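Local structure of ApRick protease (Rickettsia conorii, 5C9F) at residues Ala40-Thr46 against Ser104-Leu110; Val27-Lys33 against Asp49-Leu53; Gly9-Arg15 against Asp122-Tyr128. The protein is the retropepsin-like domain of a larger, probably membrane-anchored rickettsial protein and probably cleaves peptide bonds as an aspartic endopeptidase. All coordinates share one frame; numbering follows the deposited sequence.

Contact 1: Ala40-Thr46 against Ser104-Leu110; sequences ASDIALT and SLLGMSL
The hydroxyl of Ser-104 reaches the backbone at Leu-45 and Thr-46. Its OG stands anti to the carbonyl carbon (chi1 -68°) and accepts a nearly straight bond from Thr-46 N, 3.0 Å away. The same OG bonds to the carboxylate of Asp-49, so it is gripped from two directions. Methyl CD2 of Leu-45 lies 3.7 Å from Ser-104 OG. Thr-46 is the N-cap of the next helix, its OG1 bonding Asp-49 N.

One step along, Ala-44 and Leu-105 form a single antiparallel hydrogen-bonded pair. Leu-105 N reaches Ala-44 O at 2.8 Å, in the carbonyl plane, and Ala-44 N returns a bond to Leu-105 O. Their side chains sit alongside, CB to CB at 4.0 Å. Ile-43 points its long branch into the interior, where the Ile-43 and Leu-110 side chains meet at a slant, CD1 to CD2 4.0 Å. Phe-34 and Leu-80 also border Ile-43. Asp-42 starts out away from Ser-104 to Leu-110 at its CB; its OD2 bonds His-95 ND1 and its OD1 bonds Tyr-66 OH.

Beyond the strand pair, the start of helix 108-111 takes over. Met-108 N points almost straight at Ala-40 O (2.9 Å, 176°), and Ser-109 N bonds Ser-41 O at 2.9 Å; both donors lie above the carbonyl planes. Gly-107, without a side chain, lets the two carbonyls come this close. A water donates a hydrogen bond to Ser-41 O at 2.7 Å and accepts from Gly-107 N and Leu-110 N.

Ala-40 directly follows the Asp-Thr-Gly signature that begins at Asp-37, and Leu-105 to Gly-107 match the hydrophobic-hydrophobic-glycine motif of retropepsins. Two direct bonds and one water thus join the carbonyls just after the signature to the helix start, whose positive end would probably favour them.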
loop_
_atom_site.group_PDB
_atom_site.type_symbol
_atom_site.label_atom_id
_atom_site.label_comp_id
_atom_site.label_asym_id
_atom_site.label_seq_id
_atom_site.Cartn_x
_atom_site.Cartn_y
_atom_site.Cartn_z
ATOM N N ALA A 40 -11.489 20.782 -17.383
ATOM C CA ALA A 40 -10.855 21.865 -16.605
ATOM C C ALA A 40 -9.390 21.588 -16.220
ATOM O O ALA A 40 -8.959 20.437 -16.095
ATOM C CB ALA A 40 -11.626 22.091 -15.332
ATOM N N SER A 41 -8.639 22.654 -15.957
ATOM C CA SER A 41 -7.268 22.496 -15.515
ATOM C C SER A 41 -7.228 22.703 -14.000
ATOM O O SER A 41 -7.265 21.729 -13.231
ATOM C CB SER A 41 -6.329 23.451 -16.280
ATOM O OG SER A 41 -6.903 24.794 -16.211
ATOM N N ASP A 42 -7.159 23.969 -13.575
ATOM C CA ASP A 42 -7.114 24.290 -12.127
ATOM C C ASP A 42 -8.513 24.264 -11.590
ATOM O O ASP A 42 -9.512 24.100 -12.364
ATOM C CB ASP A 42 -6.344 25.613 -11.847
ATOM C CG ASP A 42 -7.033 26.834 -12.437
ATOM O OD1 ASP A 42 -7.534 26.776 -13.562
ATOM O OD2 ASP A 42 -7.147 27.874 -11.773
ATOM N N ILE A 43 -8.621 24.303 -10.270
ATOM C CA ILE A 43 -9.933 24.350 -9.636
ATOM C C ILE A 43 -10.654 25.627 -9.974
ATOM O O ILE A 43 -10.045 26.739 -9.975
ATOM C CB ILE A 43 -9.808 24.227 -8.146
ATOM C CG1 ILE A 43 -9.529 22.768 -7.803
ATOM C CG2 ILE A 43 -11.073 24.700 -7.425
ATOM C CD1 ILE A 43 -9.161 22.564 -6.377
ATOM N N ALA A 44 -11.929 25.488 -10.274
ATOM C CA ALA A 44 -12.785 26.659 -10.479
ATOM C C ALA A 44 -13.793 26.768 -9.340
ATOM O O ALA A 44 -14.623 25.899 -9.156
ATOM C CB ALA A 44 -13.502 26.539 -11.816
ATOM N N LEU A 45 -13.693 27.810 -8.540
ATOM C CA LEU A 45 -14.590 27.975 -7.418
ATOM C C LEU A 45 -15.728 28.930 -7.764
ATOM O O LEU A 45 -15.501 29.990 -8.333
ATOM C CB LEU A 45 -13.841 28.551 -6.209
ATOM C CG LEU A 45 -12.929 27.803 -5.302
ATOM C CD1 LEU A 45 -12.578 28.711 -4.131
ATOM C CD2 LEU A 45 -13.625 26.541 -4.800
ATOM N N THR A 46 -16.925 28.604 -7.321
ATOM C CA THR A 46 -18.009 29.549 -7.424
ATOM C C THR A 46 -17.699 30.718 -6.532
ATOM O O THR A 46 -16.970 30.617 -5.545
ATOM C CB THR A 46 -19.382 28.954 -6.991
ATOM O OG1 THR A 46 -19.327 28.584 -5.600
ATOM C CG2 THR A 46 -19.718 27.729 -7.819
ATOM N N SER A 104 -18.652 24.345 -8.090
ATOM C CA SER A 104 -17.237 24.394 -8.228
ATOM C C SER A 104 -16.726 23.183 -8.957
ATOM O O SER A 104 -17.329 22.104 -8.857
ATOM C CB SER A 104 -16.593 24.508 -6.860
ATOM O OG SER A 104 -16.892 25.758 -6.330
ATOM N N LEU A 105 -15.601 23.345 -9.650
ATOM C CA LEU A 105 -15.052 22.334 -10.507
ATOM C C LEU A 105 -13.708 21.907 -10.029
ATOM O O LEU A 105 -12.844 22.708 -9.783
ATOM C CB LEU A 105 -14.911 22.839 -11.970
ATOM C CG LEU A 105 -16.198 23.369 -12.644
ATOM C CD1 LEU A 105 -15.907 23.920 -14.031
ATOM C CD2 LEU A 105 -17.264 22.291 -12.714
ATOM N N LEU A 106 -13.503 20.610 -10.049
ATOM C CA LEU A 106 -12.214 20.032 -9.813
ATOM C C LEU A 106 -11.721 19.535 -11.151
ATOM O O LEU A 106 -12.384 18.739 -11.835
ATOM C CB LEU A 106 -12.448 18.823 -8.885
ATOM C CG LEU A 106 -11.294 18.304 -8.065
ATOM C CD1 LEU A 106 -11.869 17.319 -7.048
ATOM C CD2 LEU A 106 -10.332 17.608 -8.970
ATOM N N GLY A 107 -10.510 19.916 -11.493
ATOM C CA GLY A 107 -9.990 19.653 -12.848
ATOM C C GLY A 107 -8.784 18.749 -12.829
ATOM O O GLY A 107 -8.445 18.160 -11.780
ATOM N N MET A 108 -8.152 18.641 -13.991
ATOM C CA MET A 108 -7.068 17.698 -14.196
ATOM C C MET A 108 -5.850 18.048 -13.435
ATOM O O MET A 108 -5.070 17.138 -13.102
ATOM C CB MET A 108 -6.709 17.614 -15.706
ATOM C CG MET A 108 -7.763 16.940 -16.527
ATOM S SD MET A 108 -7.973 15.226 -15.947
ATOM C CE MET A 108 -6.358 14.560 -16.092
ATOM N N SER A 109 -5.595 19.343 -13.181
ATOM C CA SER A 109 -4.342 19.661 -12.429
ATOM C C SER A 109 -4.315 19.011 -11.030
ATOM O O SER A 109 -3.306 18.459 -10.633
ATOM C CB SER A 109 -4.091 21.151 -12.332
ATOM O OG SER A 109 -4.263 21.714 -13.630
ATOM N N LEU A 110 -5.456 18.970 -10.330
ATOM C CA LEU A 110 -5.504 18.252 -9.052
ATOM C C LEU A 110 -5.601 16.708 -9.295
ATOM O O LEU A 110 -4.915 15.908 -8.624
ATOM C CB LEU A 110 -6.611 18.762 -8.158
ATOM C CG LEU A 110 -6.751 18.145 -6.742
ATOM C CD1 LEU A 110 -5.496 18.244 -5.903
ATOM C CD2 LEU A 110 -7.880 18.818 -5.986
HETATM O O HOH W 1 -7.803 20.895 -10.734
#

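Contact 2: Val27-Lys33 against Asp49-Leu53; sequences VNNVKIK and DAQKL
The tight hairpin turn at Val-27 to Val-30 rests against the C-terminal end of helix 47-52, with Leu-53 laid over both valines. The turn is of type I', and Val-27 and Val-30 close it with backbone bonds in both directions. Leu-53 is the first residue to leave the helix. Its two methyls divide the work. CD1 meets Val-27 CG1 at 3.7 Å, and the two side chains are roughly perpendicular. Leu-53 CD2 lies 3.7 Å from Val-30 CB and 3.3 Å from the carbonyl oxygen of Val-27. Val-27 CG1 is anti to the backbone N (chi1 -178°), which carries that branch to the leucine. Leu-80 touches both Val-27 and Leu-53 and extends the apolar patch.

In the fold, this hairpin joins strands 22-27 and 30-36. Strand 30-36 leads into the Asp-Thr-Gly signature of aspartic proteases. The helix is thus packed on the strand that precedes that signature.

Further along this strand, Ile-32 and Asp-49 run side by side, head to tail. Ile-32 CG2 lies 3.6 Å from Asp-49 OD2, and Ile-32 CD1 reaches the other oxygen, OD1, at 3.9 Å. OD2 also bonds Ser-104 OG, and a water links it to Lys-33 O. Lys-52 reaches toward the strand at Val-30 and Lys-31. A bend at chi3 (87°) directs its amine to the strand, leaving NZ 3.1 Å from Lys-31 O and 3.7 Å from Val-30 CG1. At the turn end, a second water accepts from Asn-28 ND2 and donates to Leu-53 O at 2.6 Å, while Asn-28 OD1 takes the amide of Ser-82.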
loop_
_atom_site.group_PDB
_atom_site.type_symbol
_atom_site.label_atom_id
_atom_site.label_comp_id
_atom_site.label_asym_id
_atom_site.label_seq_id
_atom_site.Cartn_x
_atom_site.Cartn_y
_atom_site.Cartn_z
ATOM N N VAL A 27 -11.569 21.823 2.026
ATOM C CA VAL A 27 -10.653 22.902 1.523
ATOM C C VAL A 27 -10.478 23.855 2.697
ATOM O O VAL A 27 -11.456 24.453 3.155
ATOM C CB VAL A 27 -11.254 23.588 0.316
ATOM C CG1 VAL A 27 -10.308 24.635 -0.226
ATOM C CG2 VAL A 27 -11.585 22.563 -0.787
ATOM N N ASN A 28 -9.238 23.940 3.208
ATOM C CA ASN A 28 -8.932 24.728 4.388
ATOM C C ASN A 28 -9.931 24.429 5.502
ATOM O O ASN A 28 -10.534 25.325 6.071
ATOM C CB ASN A 28 -8.931 26.222 4.056
ATOM C CG ASN A 28 -7.963 26.562 2.968
ATOM O OD1 ASN A 28 -6.994 25.812 2.701
ATOM N ND2 ASN A 28 -8.232 27.681 2.276
ATOM N N ASN A 29 -10.164 23.144 5.721
ATOM C CA ASN A 29 -11.039 22.680 6.803
ATOM C C ASN A 29 -12.541 22.799 6.486
ATOM O O ASN A 29 -13.326 22.499 7.319
ATOM C CB ASN A 29 -10.678 23.391 8.204
ATOM C CG ASN A 29 -11.214 22.622 9.393
ATOM O OD1 ASN A 29 -11.933 23.097 10.349
ATOM N ND2 ASN A 29 -10.830 21.410 9.368
ATOM N N VAL A 30 -12.946 23.220 5.288
ATOM C CA VAL A 30 -14.349 23.445 4.947
ATOM C C VAL A 30 -14.794 22.474 3.854
ATOM O O VAL A 30 -14.171 22.367 2.810
ATOM C CB VAL A 30 -14.551 24.887 4.433
ATOM C CG1 VAL A 30 -15.981 25.169 4.021
ATOM C CG2 VAL A 30 -14.078 25.887 5.486
ATOM N N LYS A 31 -15.913 21.825 4.082
ATOM C CA LYS A 31 -16.459 20.908 3.104
ATOM C C LYS A 31 -16.946 21.658 1.897
ATOM O O LYS A 31 -17.788 22.583 2.022
ATOM C CB LYS A 31 -17.633 20.127 3.670
ATOM C CG LYS A 31 -18.122 19.045 2.751
ATOM C CD LYS A 31 -19.509 18.588 3.248
ATOM C CE LYS A 31 -19.983 17.317 2.583
ATOM N NZ LYS A 31 -21.311 16.983 3.169
ATOM N N ILE A 32 -16.422 21.289 0.718
ATOM C CA ILE A 32 -16.854 21.895 -0.536
ATOM C C ILE A 32 -17.227 20.757 -1.457
ATOM O O ILE A 32 -16.509 19.779 -1.554
ATOM C CB ILE A 32 -15.720 22.715 -1.206
ATOM C CG1 ILE A 32 -15.208 23.863 -0.332
ATOM C CG2 ILE A 32 -16.184 23.281 -2.546
ATOM C CD1 ILE A 32 -16.174 24.992 -0.120
ATOM N N LYS A 33 -18.320 20.927 -2.192
ATOM C CA LYS A 33 -18.748 19.987 -3.197
ATOM C C LYS A 33 -18.246 20.399 -4.561
ATOM O O LYS A 33 -18.482 21.500 -5.012
ATOM C CB LYS A 33 -20.266 19.897 -3.211
ATOM C CG LYS A 33 -20.743 18.711 -4.041
ATOM C CD LYS A 33 -22.254 18.713 -4.146
ATOM C CE LYS A 33 -22.783 17.338 -4.488
ATOM N NZ LYS A 33 -24.248 17.386 -4.742
ATOM N N ASP A 49 -18.693 29.643 -2.918
ATOM C CA ASP A 49 -17.644 28.813 -2.256
ATOM C C ASP A 49 -16.406 29.646 -1.887
ATOM O O ASP A 49 -15.840 29.460 -0.809
ATOM C CB ASP A 49 -17.225 27.642 -3.119
ATOM C CG ASP A 49 -18.295 26.549 -3.192
ATOM O OD1 ASP A 49 -19.128 26.483 -2.260
ATOM O OD2 ASP A 49 -18.268 25.739 -4.154
ATOM N N ALA A 50 -16.000 30.576 -2.760
ATOM C CA ALA A 50 -14.873 31.438 -2.435
ATOM C C ALA A 50 -15.170 32.235 -1.175
ATOM O O ALA A 50 -14.317 32.332 -0.272
ATOM C CB ALA A 50 -14.570 32.411 -3.572
ATOM N N GLN A 51 -16.405 32.744 -1.074
ATOM C CA GLN A 51 -16.804 33.492 0.130
ATOM C C GLN A 51 -16.887 32.584 1.380
ATOM O O GLN A 51 -16.413 32.976 2.435
ATOM C CB GLN A 51 -18.140 34.178 -0.105
ATOM C CG GLN A 51 -18.014 35.290 -1.088
ATOM C CD GLN A 51 -19.336 35.888 -1.465
ATOM O OE1 GLN A 51 -20.241 35.192 -1.865
ATOM N NE2 GLN A 51 -19.479 37.169 -1.227
ATOM N N LYS A 52 -17.400 31.373 1.254
ATOM C CA LYS A 52 -17.291 30.381 2.362
ATOM C C LYS A 52 -15.863 30.158 2.850
ATOM O O LYS A 52 -15.654 29.909 4.026
ATOM C CB LYS A 52 -17.739 28.994 1.964
ATOM C CG LYS A 52 -19.217 28.836 1.699
ATOM C CD LYS A 52 -19.459 27.317 1.410
ATOM C CE LYS A 52 -19.692 26.576 2.717
ATOM N NZ LYS A 52 -19.384 25.135 2.566
ATOM N N LEU A 53 -14.899 30.251 1.927
ATOM C CA LEU A 53 -13.514 30.027 2.268
ATOM C C LEU A 53 -12.835 31.323 2.740
ATOM O O LEU A 53 -11.627 31.336 3.018
ATOM C CB LEU A 53 -12.755 29.452 1.071
ATOM C CG LEU A 53 -13.207 28.031 0.712
ATOM C CD1 LEU A 53 -12.510 27.568 -0.541
ATOM C CD2 LEU A 53 -12.997 27.009 1.834
HETATM O O HOH W 2 -10.078 29.398 3.632
HETATM O O HOH W 3 -19.582 23.909 -5.135
#

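Contact 3: Gly9-Arg15 against Asp122-Tyr128; sequences GEIIIAR and DLLILNY
Gly-9 and Tyr-128 begin a regular antiparallel pairing held by backbone bonds. Gly-9, Ile-11 and Ile-13 each exchange two bonds with Tyr-128, Leu-126 and Leu-124, respectively. Ile-11 N to Leu-126 O is 2.8 Å. Arg-15 N adds a last bond to Asp-122 O.

One aromatic contact lies at the Gly-9 end. Tyr-128 swings CG between its backbone N and carbonyl carbon (chi1 62°), which folds the ring across Gly-9. Gly-9 CA lies over one face, 3.8 Å from the ring centroid, a CH-pi contact that the bare glycine permits. The tyrosine OH makes a weak bond to Lys-3 of the second subunit.

Apolar contacts line both faces. Ile-11 CB meets Leu-126 CB at 4.3 Å on one, and Ile-12 CG2 meets Leu-123 CD2 at 4.0 Å on the other.

A salt bridge joins Arg-15 NE to Asp-122 OD1 at 3.0 Å, with the two planes 83° apart. Arg-15 NH1 also bonds Gly-19 O.

Ile-12 packs on its counterpart in the third subunit. Gly-9 to Ile-12 pair with a strand of the second subunit, an antiparallel edge-strand pairing that extends the terminal sheet into a neighbouring chain.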
loop_
_atom_site.group_PDB
_atom_site.type_symbol
_atom_site.label_atom_id
_atom_site.label_comp_id
_atom_site.label_asym_id
_atom_site.label_seq_id
_atom_site.Cartn_x
_atom_site.Cartn_y
_atom_site.Cartn_z
ATOM N N GLY A 9 -4.719 4.377 -0.015
ATOM C CA GLY A 9 -6.181 4.515 0.075
ATOM C C GLY A 9 -6.862 4.635 -1.267
ATOM O O GLY A 9 -6.190 4.842 -2.285
ATOM N N GLU A 10 -8.179 4.420 -1.266
ATOM C CA GLU A 10 -8.989 4.586 -2.436
ATOM C C GLU A 10 -10.294 5.289 -2.113
ATOM O O GLU A 10 -10.851 5.131 -1.006
ATOM C CB GLU A 10 -9.294 3.252 -3.094
ATOM C CG GLU A 10 -10.497 2.494 -2.530
ATOM C CD GLU A 10 -10.182 1.056 -2.178
ATOM O OE1 GLU A 10 -9.169 0.830 -1.481
ATOM O OE2 GLU A 10 -10.960 0.171 -2.560
ATOM N N ILE A 11 -10.758 6.072 -3.084
ATOM C CA ILE A 11 -12.075 6.670 -3.056
ATOM C C ILE A 11 -12.803 6.202 -4.309
ATOM O O ILE A 11 -12.286 6.304 -5.404
ATOM C CB ILE A 11 -11.973 8.211 -3.001
ATOM C CG1 ILE A 11 -11.327 8.633 -1.688
ATOM C CG2 ILE A 11 -13.353 8.834 -3.037
ATOM C CD1 ILE A 11 -10.683 9.997 -1.757
ATOM N N ILE A 12 -14.030 5.733 -4.121
ATOM C CA ILE A 12 -14.869 5.271 -5.221
ATOM C C ILE A 12 -16.170 6.058 -5.203
ATOM O O ILE A 12 -16.814 6.201 -4.155
ATOM C CB ILE A 12 -15.245 3.793 -5.074
ATOM C CG1 ILE A 12 -13.983 2.939 -5.041
ATOM C CG2 ILE A 12 -16.132 3.343 -6.229
ATOM C CD1 ILE A 12 -14.263 1.536 -4.537
ATOM N N ILE A 13 -16.508 6.632 -6.345
ATOM C CA ILE A 13 -17.656 7.508 -6.470
ATOM C C ILE A 13 -18.516 7.031 -7.588
ATOM O O ILE A 13 -18.008 6.826 -8.703
ATOM C CB ILE A 13 -17.217 8.961 -6.674
ATOM C CG1 ILE A 13 -16.662 9.483 -5.340
ATOM C CG2 ILE A 13 -18.410 9.871 -7.036
ATOM C CD1 ILE A 13 -15.651 10.556 -5.497
ATOM N N ALA A 14 -19.824 6.884 -7.310
ATOM C CA ALA A 14 -20.759 6.461 -8.330
ATOM C C ALA A 14 -21.250 7.691 -9.102
ATOM O O ALA A 14 -21.473 8.754 -8.531
ATOM C CB ALA A 14 -21.909 5.706 -7.712
ATOM N N ARG A 15 -21.387 7.530 -10.410
ATOM C CA ARG A 15 -21.843 8.592 -11.260
ATOM C C ARG A 15 -23.259 9.014 -10.791
ATOM O O ARG A 15 -24.028 8.202 -10.469
ATOM C CB ARG A 15 -21.912 8.129 -12.719
ATOM C CG ARG A 15 -22.085 9.296 -13.668
ATOM C CD ARG A 15 -22.261 8.819 -15.106
ATOM N NE ARG A 15 -21.068 8.171 -15.660
ATOM C CZ ARG A 15 -20.078 8.803 -16.285
ATOM N NH1 ARG A 15 -20.034 10.135 -16.321
ATOM N NH2 ARG A 15 -19.067 8.105 -16.803
ATOM N N ASP A 122 -19.588 3.936 -14.948
ATOM C CA ASP A 122 -20.342 4.741 -13.957
ATOM C C ASP A 122 -19.643 4.841 -12.621
ATOM O O ASP A 122 -20.270 5.214 -11.638
ATOM C CB ASP A 122 -21.789 4.278 -13.781
ATOM C CG ASP A 122 -22.583 4.454 -15.040
ATOM O OD1 ASP A 122 -22.255 5.383 -15.826
ATOM O OD2 ASP A 122 -23.503 3.657 -15.268
ATOM N N LEU A 123 -18.339 4.538 -12.586
ATOM C CA LEU A 123 -17.521 4.690 -11.349
ATOM C C LEU A 123 -16.272 5.481 -11.579
ATOM O O LEU A 123 -15.609 5.355 -12.613
ATOM C CB LEU A 123 -17.027 3.347 -10.851
ATOM C CG LEU A 123 -18.048 2.369 -10.367
ATOM C CD1 LEU A 123 -17.345 1.059 -10.008
ATOM C CD2 LEU A 123 -18.839 2.946 -9.184
ATOM N N LEU A 124 -15.959 6.326 -10.603
ATOM C CA LEU A 124 -14.709 7.086 -10.609
ATOM C C LEU A 124 -13.915 6.533 -9.449
ATOM O O LEU A 124 -14.419 6.477 -8.329
ATOM C CB LEU A 124 -15.014 8.562 -10.433
ATOM C CG LEU A 124 -13.913 9.511 -9.872
ATOM C CD1 LEU A 124 -12.761 9.543 -10.798
ATOM C CD2 LEU A 124 -14.478 10.914 -9.753
ATOM N N ILE A 125 -12.668 6.159 -9.707
ATOM C CA ILE A 125 -11.829 5.524 -8.704
ATOM C C ILE A 125 -10.533 6.331 -8.571
ATOM O O ILE A 125 -9.799 6.543 -9.551
ATOM C CB ILE A 125 -11.516 4.058 -9.075
ATOM C CG1 ILE A 125 -12.815 3.255 -9.263
ATOM C CG2 ILE A 125 -10.628 3.433 -8.018
ATOM C CD1 ILE A 125 -13.076 2.775 -10.672
ATOM N N LEU A 126 -10.322 6.871 -7.379
ATOM C CA LEU A 126 -9.077 7.584 -7.045
ATOM C C LEU A 126 -8.274 6.704 -6.068
ATOM O O LEU A 126 -8.802 6.285 -5.058
ATOM C CB LEU A 126 -9.375 8.852 -6.363
ATOM C CG LEU A 126 -10.266 9.805 -7.205
ATOM C CD1 LEU A 126 -10.677 10.995 -6.388
ATOM C CD2 LEU A 126 -9.555 10.275 -8.446
ATOM N N ASN A 127 -7.000 6.491 -6.377
ATOM C CA ASN A 127 -6.068 5.821 -5.507
ATOM C C ASN A 127 -4.969 6.795 -5.107
ATOM O O ASN A 127 -4.462 7.557 -5.929
ATOM C CB ASN A 127 -5.557 4.561 -6.217
ATOM C CG ASN A 127 -6.618 3.440 -6.212
ATOM O OD1 ASN A 127 -6.813 2.754 -5.202
ATOM N ND2 ASN A 127 -7.260 3.230 -7.333
ATOM N N TYR A 128 -4.580 6.759 -3.840
ATOM C CA TYR A 128 -3.546 7.641 -3.309
ATOM C C TYR A 128 -2.637 6.930 -2.342
ATOM O O TYR A 128 -2.982 5.851 -1.817
ATOM C CB TYR A 128 -4.148 8.888 -2.613
ATOM C CG TYR A 128 -5.002 8.556 -1.436
ATOM C CD1 TYR A 128 -6.342 8.281 -1.618
ATOM C CD2 TYR A 128 -4.488 8.519 -0.145
ATOM C CE1 TYR A 128 -7.142 7.920 -0.557
ATOM C CE2 TYR A 128 -5.296 8.189 0.950
ATOM C CZ TYR A 128 -6.621 7.901 0.719
ATOM O OH TYR A 128 -7.499 7.515 1.734
#

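How the contacts relate
Along the chain the segments run 9-15, 27-33, 40-46, 49-53, 104-110 and 122-128. Contacts 1 and 2 alternate in this order, and contact 3 encloses both. The centres of contacts 1 and 2 are 14 Å apart. They touch: Leu-45 CD1 packs on Leu-53 CD1 at 3.8 Å. Both reach the same mixed sheet, in which strand 30-36 lies parallel to strand 104-106. Contact 3 belongs to the separate three-stranded sheet built from both termini, its centre about 17 Å from that of contact 1 and 21 Å from that of contact 2. No other chain of the assembly touches contacts 1 and 2, while contact 3 lies where the terminal sheet meets other subunits.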